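Local coordinates for CalsepRRP (Calystegia sepium, PDB 1JY5), which is an RNase-related protein with the ribonuclease T2 fold that probably lacks the RNA-cleaving activity of its enzyme relatives, at residues Y7-L12 with Q179-K184; S15-L20 with A174-Q179; V168-D173 with S196-L201. All coordinates share one frame; numbering follows the deposited sequence.

Interaction 1. Residues Y7-L12 with Q179-K184; sequences YFTLAL and QICFDK
Phe8 and Leu10 of strand 7-12 face Phe182 and Ile180 of strand 179-182 in antiparallel pairing, the two short axes running at 156° and closing to 4.6 Å. Each of these pairs is joined by two backbone bonds: Phe8 N reaches Phe182 O at 2.7 Å and Phe182 N answers to Phe8 O, and the same exchange links Leu10 with Ile180. Thr9–Cys181 and Ala11–Gln179 are the non-hydrogen-bonded pairs. The pairing makes 7-14 and 174-182 neighbours in the antiparallel sheet of the T2-family fold.

On the face carrying Leu10 and Phe182, those two side chains lie side by side and point the same way. Leu10 CB touches the edge of the Phe182 ring, 3.8 Å from CE1, and because CG stands opposite the backbone N (chi1 172°), CD2 arrives at that same ring atom. Phe8 and Phe182 meet through their CB atoms, 4.1 Å apart. The Phe8 ring instead takes Asp183 O in its plane, at the edge, 3.9 Å from CD1.

On the opposite face Cys181 SG, in a disulfide with Cys191, makes an oblique sulfur-aromatic contact with the Tyr7 ring, 3.7 Å from CE1. Thr9 OG1 is 3.5 Å from this sulfur, but its hydrogen bond goes to Asp48. Thr9 CG2 rests 4.0 Å from the aliphatic Gln179 CG.

The backbone bonds therefore satisfy the polar groups of Phe8, Leu10, Ile180 and Phe182, and their apolar side chains pack on one side of the sheet, Leu10 and Phe182 under Thr123 and Leu126 of helix 116-129.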
ATOM      1  N   TYR A   7       5.261   5.950  13.644  1.00 12.94           N
ATOM      2  CA  TYR A   7       3.914   5.679  13.173  1.00 13.47           C
ATOM      3  C   TYR A   7       3.939   4.717  11.994  1.00 14.77           C
ATOM      4  O   TYR A   7       4.997   4.417  11.436  1.00 13.68           O
ATOM      5  CB  TYR A   7       3.236   6.993  12.759  1.00 12.70           C
ATOM      6  CG  TYR A   7       3.858   7.623  11.530  1.00 13.76           C
ATOM      7  CD1 TYR A   7       3.392   7.309  10.249  1.00 15.20           C
ATOM      8  CD2 TYR A   7       4.965   8.469  11.640  1.00 12.48           C
ATOM      9  CE1 TYR A   7       4.019   7.816   9.107  1.00 12.87           C
ATOM     10  CE2 TYR A   7       5.600   8.981  10.505  1.00 13.32           C
ATOM     11  CZ  TYR A   7       5.127   8.647   9.246  1.00 14.29           C
ATOM     12  OH  TYR A   7       5.785   9.107   8.130  1.00 16.08           O
ATOM     13  N   PHE A   8       2.755   4.242  11.628  1.00 13.40           N
ATOM     14  CA  PHE A   8       2.575   3.312  10.525  1.00 12.92           C
ATOM     15  C   PHE A   8       2.044   4.019   9.278  1.00 14.62           C
ATOM     16  O   PHE A   8       1.146   4.864   9.367  1.00 12.39           O
ATOM     17  CB  PHE A   8       1.543   2.240  10.901  1.00 15.38           C
ATOM     18  CG  PHE A   8       2.087   1.100  11.709  1.00 14.30           C
ATOM     19  CD1 PHE A   8       1.550   0.800  12.960  1.00 15.85           C
ATOM     20  CD2 PHE A   8       3.066   0.266  11.182  1.00 13.58           C
ATOM     21  CE1 PHE A   8       1.973  -0.325  13.666  1.00 13.95           C
ATOM     22  CE2 PHE A   8       3.495  -0.860  11.878  1.00 14.04           C
ATOM     23  CZ  PHE A   8       2.949  -1.156  13.120  1.00 13.00           C
ATOM     24  N   THR A   9       2.601   3.689   8.118  1.00 12.46           N
ATOM     25  CA  THR A   9       2.084   4.233   6.867  1.00 14.04           C
ATOM     26  C   THR A   9       1.517   3.040   6.105  1.00 14.42           C
ATOM     27  O   THR A   9       2.229   2.066   5.858  1.00 14.76           O
ATOM     28  CB  THR A   9       3.179   4.895   5.980  1.00 15.09           C
ATOM     29  OG1 THR A   9       3.521   6.183   6.506  1.00 14.92           O
ATOM     30  CG2 THR A   9       2.679   5.063   4.534  1.00 18.09           C
ATOM     31  N   LEU A  10       0.226   3.080   5.780  1.00 13.85           N
ATOM     32  CA  LEU A  10      -0.359   2.001   4.984  1.00 16.53           C
ATOM     33  C   LEU A  10      -0.349   2.560   3.563  1.00 16.97           C
ATOM     34  O   LEU A  10      -1.068   3.508   3.262  1.00 17.79           O
ATOM     35  CB  LEU A  10      -1.808   1.677   5.406  1.00 14.55           C
ATOM     36  CG  LEU A  10      -2.575   0.686   4.508  1.00 15.20           C
ATOM     37  CD1 LEU A  10      -1.875  -0.661   4.513  1.00 14.17           C
ATOM     38  CD2 LEU A  10      -4.030   0.512   4.976  1.00 14.22           C
ATOM     39  N   ALA A  11       0.492   1.995   2.704  1.00 17.14           N
ATOM     40  CA  ALA A  11       0.570   2.455   1.326  1.00 17.26           C
ATOM     41  C   ALA A  11      -0.246   1.513   0.457  1.00 16.35           C
ATOM     42  O   ALA A  11      -0.154   0.291   0.589  1.00 17.14           O
ATOM     43  CB  ALA A  11       2.024   2.497   0.857  1.00 17.14           C
ATOM     44  N   LEU A  12      -1.055   2.095  -0.423  1.00 16.52           N
ATOM     45  CA  LEU A  12      -1.916   1.326  -1.316  1.00 16.37           C
ATOM     46  C   LEU A  12      -1.588   1.664  -2.769  1.00 16.57           C
ATOM     47  O   LEU A  12      -1.310   2.815  -3.101  1.00 17.33           O
ATOM     48  CB  LEU A  12      -3.383   1.651  -1.021  1.00 16.61           C
ATOM     49  CG  LEU A  12      -3.817   1.457   0.440  1.00 17.98           C
ATOM     50  CD1 LEU A  12      -5.248   1.939   0.623  1.00 20.24           C
ATOM     51  CD2 LEU A  12      -3.686  -0.013   0.827  1.00 17.28           C
ATOM     52  N   GLN A 179      -1.417   6.981   0.572  1.00 17.31           N
ATOM     53  CA  GLN A 179      -0.861   6.659   1.882  1.00 17.74           C
ATOM     54  C   GLN A 179      -1.745   7.164   3.017  1.00 17.45           C
ATOM     55  O   GLN A 179      -2.110   8.338   3.055  1.00 16.99           O
ATOM     56  CB  GLN A 179       0.536   7.270   2.023  1.00 16.80           C
ATOM     57  CG  GLN A 179       1.587   6.682   1.088  1.00 17.55           C
ATOM     58  CD  GLN A 179       2.877   7.490   1.093  1.00 19.48           C
ATOM     59  OE1 GLN A 179       3.090   8.331   1.965  1.00 20.40           O
ATOM     60  NE2 GLN A 179       3.745   7.230   0.127  1.00 19.91           N
ATOM     61  N   ILE A 180      -2.084   6.255   3.929  1.00 16.63           N
ATOM     62  CA  ILE A 180      -2.902   6.548   5.103  1.00 16.30           C
ATOM     63  C   ILE A 180      -2.031   6.222   6.310  1.00 16.45           C
ATOM     64  O   ILE A 180      -1.417   5.155   6.356  1.00 15.41           O
ATOM     65  CB  ILE A 180      -4.148   5.636   5.181  1.00 19.72           C
ATOM     66  CG1 ILE A 180      -4.959   5.731   3.888  1.00 23.26           C
ATOM     67  CG2 ILE A 180      -5.004   6.030   6.382  1.00 20.91           C
ATOM     68  CD1 ILE A 180      -5.447   7.121   3.573  1.00 18.70           C
ATOM     69  N   CYS A 181      -1.990   7.115   7.294  1.00 14.86           N
ATOM     70  CA  CYS A 181      -1.151   6.884   8.468  1.00 14.71           C
ATOM     71  C   CYS A 181      -1.901   6.451   9.731  1.00 14.49           C
ATOM     72  O   CYS A 181      -3.050   6.826   9.938  1.00 12.21           O
ATOM     73  CB  CYS A 181      -0.291   8.136   8.719  1.00 15.20           C
ATOM     74  SG  CYS A 181       0.837   8.355   7.312  1.00 16.69           S
ATOM     75  N   PHE A 182      -1.243   5.626  10.544  1.00 13.93           N
ATOM     76  CA  PHE A 182      -1.807   5.119  11.793  1.00 14.51           C
ATOM     77  C   PHE A 182      -0.791   5.209  12.933  1.00 15.21           C
ATOM     78  O   PHE A 182       0.407   5.038  12.703  1.00 14.47           O
ATOM     79  CB  PHE A 182      -2.209   3.642  11.661  1.00 12.66           C
ATOM     80  CG  PHE A 182      -3.272   3.373  10.632  1.00 13.72           C
ATOM     81  CD1 PHE A 182      -2.931   3.168   9.297  1.00 12.85           C
ATOM     82  CD2 PHE A 182      -4.618   3.327  10.998  1.00 14.37           C
ATOM     83  CE1 PHE A 182      -3.912   2.922   8.337  1.00 13.96           C
ATOM     84  CE2 PHE A 182      -5.613   3.081  10.043  1.00 14.18           C
ATOM     85  CZ  PHE A 182      -5.256   2.878   8.710  1.00 14.89           C
ATOM     86  N   ASP A 183      -1.266   5.467  14.155  1.00 15.38           N
ATOM     87  CA  ASP A 183      -0.365   5.515  15.304  1.00 14.53           C
ATOM     88  C   ASP A 183      -0.108   4.073  15.744  1.00 15.55           C
ATOM     89  O   ASP A 183      -0.639   3.136  15.140  1.00 14.84           O
ATOM     90  CB  ASP A 183      -0.937   6.389  16.450  1.00 14.71           C
ATOM     91  CG  ASP A 183      -2.206   5.825  17.087  1.00 17.05           C
ATOM     92  OD1 ASP A 183      -2.935   6.621  17.722  1.00 19.25           O
ATOM     93  OD2 ASP A 183      -2.478   4.612  16.989  1.00 17.16           O
ATOM     94  N   LYS A 184       0.715   3.892  16.773  1.00 16.77           N
ATOM     95  CA  LYS A 184       1.060   2.562  17.251  1.00 15.84           C
ATOM     96  C   LYS A 184      -0.087   1.808  17.916  1.00 15.80           C
ATOM     97  O   LYS A 184       0.068   0.647  18.297  1.00 13.68           O
ATOM     98  CB  LYS A 184       2.281   2.638  18.173  1.00 16.20           C
ATOM     99  CG  LYS A 184       3.599   2.827  17.400  1.00 19.77           C
ATOM    100  CD  LYS A 184       4.827   2.821  18.312  1.00 20.38           C
ATOM    101  CE  LYS A 184       4.969   4.109  19.078  1.00 20.59           C
ATOM    102  NZ  LYS A 184       5.481   5.215  18.236  1.00 19.21           N
TER

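Interaction 2. Residues S15-L20 with A174-Q179; sequences SGTECL and AVEQVQ
Thr17 belongs to a short, weakly bonded helical turn, 15-18, that directly follows strand 7-14, and it rests on Ala174, Val175 and Glu176 at the beginning of strand 174-182. That strand carries a classic beta bulge here, with Glu176 and Gln177 both set against Lys169 of the neighbouring strand 167-171.

The hydroxyl of Thr17 makes the hydrogen bond of the contact, OG1 giving its proton to Val175 O at 2.6 Å. It approaches from above the carbonyl, 49° out of the plane. With chi1 at -60°, OG1 lies beside the backbone N and CG2 opposite it, which spreads the two branches over the strand. OG1 also sits 3.4 Å from Ala174 CB, while CG2 meets Glu176 CB at 3.9 Å, the two side chains crossing at about a right angle. Replacing Thr17 by a valine would remove the hydroxyl and is likely to leave Val175 O without its mate from the turn.

Farther out, Glu18 and the extended Glu176 bring their carboxylates together nearly coplanar, 9° apart. Glu18 OE1 is 3.0 Å from Glu176 OE2, two acceptors of like charge, and such closeness would probably raise the pKa of one of them. The Lys171 chain passes Glu176 through its CD, and the charge it carries nearby might only partly offset the repulsion. At the exposed end Leu20 CD1 just reaches Ala174 CB, at 4.5 Å.

Cys19, bonded to Cys31, ties the chain leaving the turn to the loop that follows. Taken together, this is a helical turn resting against the start of a sheet strand, beside its classic beta bulge.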
ATOM      1  N   SER A  15      -4.091  -0.455  -8.868  1.00 16.05           N
ATOM      2  CA  SER A  15      -3.766  -1.496  -9.840  1.00 16.20           C
ATOM      3  C   SER A  15      -3.790  -1.044 -11.298  1.00 17.47           C
ATOM      4  O   SER A  15      -2.963  -1.482 -12.105  1.00 16.62           O
ATOM      5  CB  SER A  15      -4.704  -2.698  -9.666  1.00 15.96           C
ATOM      6  OG  SER A  15      -6.018  -2.399 -10.104  1.00 16.12           O
ATOM      7  N   GLY A  16      -4.733  -0.170 -11.629  1.00 18.69           N
ATOM      8  CA  GLY A  16      -4.853   0.313 -12.996  1.00 20.75           C
ATOM      9  C   GLY A  16      -3.645   1.093 -13.480  1.00 22.38           C
ATOM     10  O   GLY A  16      -3.279   1.025 -14.652  1.00 22.29           O
ATOM     11  N   THR A  17      -3.009   1.828 -12.579  1.00 21.39           N
ATOM     12  CA  THR A  17      -1.850   2.629 -12.948  1.00 22.08           C
ATOM     13  C   THR A  17      -0.585   1.780 -13.041  1.00 24.84           C
ATOM     14  O   THR A  17       0.400   2.164 -13.680  1.00 23.81           O
ATOM     15  CB  THR A  17      -1.644   3.758 -11.930  1.00 19.48           C
ATOM     16  OG1 THR A  17      -2.807   4.592 -11.921  1.00 19.62           O
ATOM     17  CG2 THR A  17      -0.426   4.596 -12.279  1.00 19.77           C
ATOM     18  N   GLU A  18      -0.623   0.616 -12.410  1.00 26.01           N
ATOM     19  CA  GLU A  18       0.519  -0.286 -12.407  1.00 30.19           C
ATOM     20  C   GLU A  18       0.490  -1.187 -13.636  1.00 31.16           C
ATOM     21  O   GLU A  18       1.480  -1.838 -13.974  1.00 31.14           O
ATOM     22  CB  GLU A  18       0.492  -1.135 -11.134  1.00 32.80           C
ATOM     23  CG  GLU A  18       1.827  -1.253 -10.424  1.00 37.73           C
ATOM     24  CD  GLU A  18       2.470   0.093 -10.157  1.00 37.83           C
ATOM     25  OE1 GLU A  18       1.801   0.987  -9.603  1.00 40.28           O
ATOM     26  OE2 GLU A  18       3.657   0.255 -10.502  1.00 41.95           O
ATOM     27  N   CYS A  19      -0.651  -1.220 -14.307  1.00 31.50           N
ATOM     28  CA  CYS A  19      -0.792  -2.054 -15.488  1.00 33.59           C
ATOM     29  C   CYS A  19      -1.084  -1.241 -16.751  1.00 37.00           C
ATOM     30  O   CYS A  19      -1.923  -1.624 -17.567  1.00 38.51           O
ATOM     31  CB  CYS A  19      -1.896  -3.081 -15.256  1.00 30.51           C
ATOM     32  SG  CYS A  19      -1.632  -4.146 -13.798  1.00 26.69           S
ATOM     33  N   LEU A  20      -0.388  -0.120 -16.906  1.00 39.29           N
ATOM     34  CA  LEU A  20      -0.567   0.733 -18.076  1.00 42.04           C
ATOM     35  C   LEU A  20       0.562   0.532 -19.083  1.00 42.97           C
ATOM     36  O   LEU A  20       0.617  -0.488 -19.773  1.00 43.85           O
ATOM     37  CB  LEU A  20      -0.631   2.208 -17.660  1.00 43.08           C
ATOM     38  CG  LEU A  20      -1.928   2.702 -17.017  1.00 44.56           C
ATOM     39  CD1 LEU A  20      -1.778   4.162 -16.619  1.00 46.82           C
ATOM     40  CD2 LEU A  20      -3.085   2.537 -17.993  1.00 47.13           C
ATOM     41  N   ALA A 174      -1.620   9.740 -13.574  1.00 26.02           N
ATOM     42  CA  ALA A 174      -2.546   8.797 -12.958  1.00 23.81           C
ATOM     43  C   ALA A 174      -2.184   8.533 -11.497  1.00 22.37           C
ATOM     44  O   ALA A 174      -1.007   8.454 -11.148  1.00 20.41           O
ATOM     45  CB  ALA A 174      -2.527   7.490 -13.731  1.00 22.60           C
ATOM     46  N   VAL A 175      -3.200   8.391 -10.652  1.00 21.51           N
ATOM     47  CA  VAL A 175      -2.973   8.109  -9.241  1.00 21.31           C
ATOM     48  C   VAL A 175      -2.332   6.727  -9.121  1.00 20.48           C
ATOM     49  O   VAL A 175      -2.897   5.725  -9.568  1.00 20.23           O
ATOM     50  CB  VAL A 175      -4.295   8.127  -8.448  1.00 22.12           C
ATOM     51  CG1 VAL A 175      -4.042   7.731  -6.994  1.00 21.43           C
ATOM     52  CG2 VAL A 175      -4.909   9.518  -8.514  1.00 20.54           C
ATOM     53  N   GLU A 176      -1.143   6.681  -8.531  1.00 18.06           N
ATOM     54  CA  GLU A 176      -0.434   5.422  -8.372  1.00 19.23           C
ATOM     55  C   GLU A 176      -0.451   4.894  -6.946  1.00 19.33           C
ATOM     56  O   GLU A 176      -0.617   3.695  -6.727  1.00 18.73           O
ATOM     57  CB  GLU A 176       1.019   5.561  -8.838  1.00 20.72           C
ATOM     58  CG  GLU A 176       1.854   4.319  -8.582  1.00 22.74           C
ATOM     59  CD  GLU A 176       3.216   4.364  -9.250  1.00 28.53           C
ATOM     60  OE1 GLU A 176       3.922   5.389  -9.108  1.00 29.09           O
ATOM     61  OE2 GLU A 176       3.581   3.366  -9.911  1.00 29.03           O
ATOM     62  N   GLN A 177      -0.302   5.785  -5.974  1.00 19.36           N
ATOM     63  CA  GLN A 177      -0.270   5.356  -4.585  1.00 19.58           C
ATOM     64  C   GLN A 177      -0.972   6.306  -3.619  1.00 19.83           C
ATOM     65  O   GLN A 177      -0.900   7.527  -3.760  1.00 19.71           O
ATOM     66  CB  GLN A 177       1.196   5.162  -4.166  1.00 19.41           C
ATOM     67  CG  GLN A 177       1.432   4.744  -2.719  1.00 22.02           C
ATOM     68  CD  GLN A 177       2.898   4.433  -2.442  1.00 21.36           C
ATOM     69  OE1 GLN A 177       3.434   3.429  -2.917  1.00 24.77           O
ATOM     70  NE2 GLN A 177       3.554   5.300  -1.683  1.00 20.27           N
ATOM     71  N   VAL A 178      -1.677   5.728  -2.652  1.00 18.81           N
ATOM     72  CA  VAL A 178      -2.348   6.511  -1.621  1.00 18.87           C
ATOM     73  C   VAL A 178      -1.793   6.035  -0.282  1.00 18.30           C
ATOM     74  O   VAL A 178      -1.700   4.831  -0.038  1.00 17.82           O
ATOM     75  CB  VAL A 178      -3.886   6.326  -1.652  1.00 18.98           C
ATOM     76  CG1 VAL A 178      -4.513   6.918  -0.390  1.00 18.22           C
ATOM     77  CG2 VAL A 178      -4.469   7.033  -2.881  1.00 19.08           C
ATOM     78  N   GLN A 179      -1.417   6.981   0.572  1.00 17.31           N
ATOM     79  CA  GLN A 179      -0.861   6.659   1.882  1.00 17.74           C
ATOM     80  C   GLN A 179      -1.745   7.164   3.017  1.00 17.45           C
ATOM     81  O   GLN A 179      -2.110   8.338   3.055  1.00 16.99           O
ATOM     82  CB  GLN A 179       0.536   7.270   2.023  1.00 16.80           C
ATOM     83  CG  GLN A 179       1.587   6.682   1.088  1.00 17.55           C
ATOM     84  CD  GLN A 179       2.877   7.490   1.093  1.00 19.48           C
ATOM     85  OE1 GLN A 179       3.090   8.331   1.965  1.00 20.40           O
ATOM     86  NE2 GLN A 179       3.745   7.230   0.127  1.00 19.91           N
TER

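Interaction 3. Residues V168-D173 with S196-L201; sequences VKCKSD and STCPSL
Cys170, in strand 168-171, and Cys198, in the irregular segment 196-201, bring their CA atoms to 5.2 Å as the two backbones run roughly the same way, with no clear direct hydrogen bond between them. A disulfide is the motif here, stapling the loop that follows strand 188-189 to the outer strand of the hairpin formed by 167-171 and 174-182.

The SG atoms of Cys170 and Cys198 are 2.0 Å apart, and the bond is twisted to a chi3 of 96°, close to the relaxed right angle. In both cysteines SG stands beside the backbone N and opposite the carbonyl carbon, with chi1 near -74° in each. Val168 CG1 packs against Cys198 SG at 3.7 Å from the buried side, where Met155 and Val151 of helix 151-162 also touch Val168 and Cys198. Toward the turn, the Pro199 ring lies against the bridge, CD being 4.1 Å from Cys170 CB, and its CG and CB lean on the Asp173 carboxylate.

Water fills the polar part of the junction on the Thr197 side. One molecule accepts from Cys170 N at 2.7 Å; its approach to Thr197 OG1 is too short to be trusted. Another lies 2.8 Å from Thr197 OG1, gives a long bond to Val168 O and accepts one from Lys169 NZ, whose chain bends at chi2 to come round. A third bridges the two backbones, giving its proton to Val168 O at 2.7 Å and accepting one from Thr197 N at 3.0 Å.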
ATOM      1  N   VAL A 168      -0.880  11.403  -1.504  1.00 17.32           N
ATOM      2  CA  VAL A 168      -1.073  10.790  -2.814  1.00 18.47           C
ATOM      3  C   VAL A 168       0.130  10.989  -3.726  1.00 18.75           C
ATOM      4  O   VAL A 168       0.691  12.081  -3.802  1.00 18.17           O
ATOM      5  CB  VAL A 168      -2.314  11.365  -3.547  1.00 18.45           C
ATOM      6  CG1 VAL A 168      -2.509  10.630  -4.869  1.00 20.60           C
ATOM      7  CG2 VAL A 168      -3.570  11.225  -2.679  1.00 18.87           C
ATOM      8  N   LYS A 169       0.519   9.920  -4.418  1.00 19.28           N
ATOM      9  CA  LYS A 169       1.634   9.962  -5.354  1.00 20.60           C
ATOM     10  C   LYS A 169       1.084   9.599  -6.729  1.00 21.58           C
ATOM     11  O   LYS A 169       0.203   8.739  -6.848  1.00 20.62           O
ATOM     12  CB  LYS A 169       2.720   8.956  -4.950  1.00 22.10           C
ATOM     13  CG  LYS A 169       3.261   9.133  -3.531  1.00 23.33           C
ATOM     14  CD  LYS A 169       3.893  10.501  -3.324  1.00 24.22           C
ATOM     15  CE  LYS A 169       4.602  10.584  -1.977  1.00 24.53           C
ATOM     16  NZ  LYS A 169       5.158  11.943  -1.741  1.00 24.95           N
ATOM     17  N   CYS A 170       1.607  10.254  -7.760  1.00 21.65           N
ATOM     18  CA  CYS A 170       1.159  10.011  -9.126  1.00 24.62           C
ATOM     19  C   CYS A 170       2.244   9.532 -10.063  1.00 26.96           C
ATOM     20  O   CYS A 170       3.432   9.714  -9.810  1.00 27.13           O
ATOM     21  CB  CYS A 170       0.521  11.274  -9.707  1.00 22.05           C
ATOM     22  SG  CYS A 170      -1.106  11.592  -8.990  1.00 23.54           S
ATOM     23  N   LYS A 171       1.804   8.916 -11.151  1.00 29.34           N
ATOM     24  CA  LYS A 171       2.694   8.408 -12.174  1.00 33.02           C
ATOM     25  C   LYS A 171       2.277   9.116 -13.456  1.00 34.53           C
ATOM     26  O   LYS A 171       1.290   8.739 -14.091  1.00 33.81           O
ATOM     27  CB  LYS A 171       2.520   6.895 -12.308  1.00 35.28           C
ATOM     28  CG  LYS A 171       3.524   6.199 -13.200  1.00 38.63           C
ATOM     29  CD  LYS A 171       3.240   4.706 -13.215  1.00 42.89           C
ATOM     30  CE  LYS A 171       4.242   3.944 -14.063  1.00 44.88           C
ATOM     31  NZ  LYS A 171       3.924   2.484 -14.080  1.00 47.60           N
ATOM     32  N   SER A 172       3.016  10.168 -13.799  1.00 36.96           N
ATOM     33  CA  SER A 172       2.769  10.970 -14.994  1.00 40.19           C
ATOM     34  C   SER A 172       1.507  11.822 -14.900  1.00 40.87           C
ATOM     35  O   SER A 172       1.543  13.033 -15.134  1.00 44.74           O
ATOM     36  CB  SER A 172       2.685  10.071 -16.228  1.00 41.34           C
ATOM     37  OG  SER A 172       2.523  10.846 -17.405  1.00 46.34           O
ATOM     38  N   ASP A 173       0.390  11.183 -14.568  1.00 38.37           N
ATOM     39  CA  ASP A 173      -0.883  11.879 -14.450  1.00 35.39           C
ATOM     40  C   ASP A 173      -1.950  11.005 -13.792  1.00 31.60           C
ATOM     41  O   ASP A 173      -3.051  11.468 -13.497  1.00 32.90           O
ATOM     42  CB  ASP A 173      -1.377  12.311 -15.826  1.00 40.84           C
ATOM     43  CG  ASP A 173      -2.676  13.067 -15.754  1.00 44.95           C
ATOM     44  OD1 ASP A 173      -2.677  14.168 -15.164  1.00 48.44           O
ATOM     45  OD2 ASP A 173      -3.697  12.562 -16.273  1.00 48.87           O
ATOM     46  N   SER A 196       2.783  18.488  -2.319  1.00 38.95           N
ATOM     47  CA  SER A 196       2.028  17.796  -3.360  1.00 38.59           C
ATOM     48  C   SER A 196       2.934  17.495  -4.544  1.00 37.82           C
ATOM     49  O   SER A 196       3.860  18.253  -4.838  1.00 38.84           O
ATOM     50  CB  SER A 196       0.852  18.652  -3.828  1.00 39.28           C
ATOM     51  OG  SER A 196      -0.056  18.887  -2.771  1.00 43.95           O
ATOM     52  N   THR A 197       2.662  16.389  -5.224  1.00 35.59           N
ATOM     53  CA  THR A 197       3.463  15.998  -6.373  1.00 34.28           C
ATOM     54  C   THR A 197       2.587  15.639  -7.573  1.00 33.02           C
ATOM     55  O   THR A 197       3.065  15.574  -8.707  1.00 32.14           O
ATOM     56  CB  THR A 197       4.366  14.805  -6.025  1.00 34.89           C
ATOM     57  OG1 THR A 197       3.590  13.778  -5.392  1.00 34.72           O
ATOM     58  CG2 THR A 197       5.473  15.248  -5.082  1.00 36.16           C
ATOM     59  N   CYS A 198       1.303  15.410  -7.319  1.00 30.64           N
ATOM     60  CA  CYS A 198       0.371  15.070  -8.384  1.00 28.90           C
ATOM     61  C   CYS A 198      -0.100  16.305  -9.127  1.00 28.92           C
ATOM     62  O   CYS A 198      -0.149  17.399  -8.567  1.00 27.86           O
ATOM     63  CB  CYS A 198      -0.861  14.367  -7.824  1.00 27.73           C
ATOM     64  SG  CYS A 198      -0.666  12.636  -7.311  1.00 23.23           S
ATOM     65  N   PRO A 199      -0.452  16.142 -10.410  1.00 29.85           N
ATOM     66  CA  PRO A 199      -0.935  17.270 -11.211  1.00 29.61           C
ATOM     67  C   PRO A 199      -2.297  17.662 -10.649  1.00 29.16           C
ATOM     68  O   PRO A 199      -2.900  16.897  -9.895  1.00 28.49           O
ATOM     69  CB  PRO A 199      -1.071  16.675 -12.611  1.00 30.27           C
ATOM     70  CG  PRO A 199      -0.089  15.556 -12.617  1.00 31.01           C
ATOM     71  CD  PRO A 199      -0.241  14.952 -11.251  1.00 29.87           C
ATOM     72  N   SER A 200      -2.787  18.837 -11.025  1.00 27.56           N
ATOM     73  CA  SER A 200      -4.086  19.304 -10.560  1.00 29.02           C
ATOM     74  C   SER A 200      -5.193  18.337 -10.981  1.00 28.09           C
ATOM     75  O   SER A 200      -6.169  18.142 -10.256  1.00 27.72           O
ATOM     76  CB  SER A 200      -4.386  20.690 -11.129  1.00 31.45           C
ATOM     77  OG  SER A 200      -5.607  21.187 -10.610  1.00 35.61           O
ATOM     78  N   LEU A 201      -5.041  17.744 -12.163  1.00 27.09           N
ATOM     79  CA  LEU A 201      -6.019  16.791 -12.674  1.00 26.73           C
ATOM     80  C   LEU A 201      -5.366  15.421 -12.782  1.00 25.52           C
ATOM     81  O   LEU A 201      -4.273  15.287 -13.329  1.00 23.99           O
ATOM     82  CB  LEU A 201      -6.539  17.231 -14.048  1.00 27.90           C
ATOM     83  CG  LEU A 201      -7.369  18.518 -14.090  1.00 29.94           C
ATOM     84  CD1 LEU A 201      -7.780  18.805 -15.530  1.00 31.29           C
ATOM     85  CD2 LEU A 201      -8.601  18.378 -13.207  1.00 29.14           C
TER
HETATM   86  O   HOH W   1       0.364  14.623  -4.557  1.00 20.77           O
HETATM   87  O   HOH W   2       3.005  14.116  -2.674  1.00 35.20           O
HETATM   88  O   HOH W   3       3.469  12.084  -7.134  1.00 27.02           O

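All three contacts gather round one antiparallel sheet: interactions 1 and 2 use strand 174-182, and interaction 3 uses its neighbour 167-171. Interaction 1 pairs the C-terminal half of 174-182 with strand 7-14; interaction 2 sets the turn 15-18, just after strand 7-14, against the beginning of 174-182. Their segments overlap at Gln179, with centres about 18 Å apart. Interaction 3 lies at the surface, about 10 Å from interaction 2 and 20 Å from interaction 1. Interactions 1 and 2 pair early segments with late ones, 2 within the span of 1, while the segments of interaction 3 alternate with those of both. Together they join the N-terminal strand and the later loop 196-201 to the T2-type sheet.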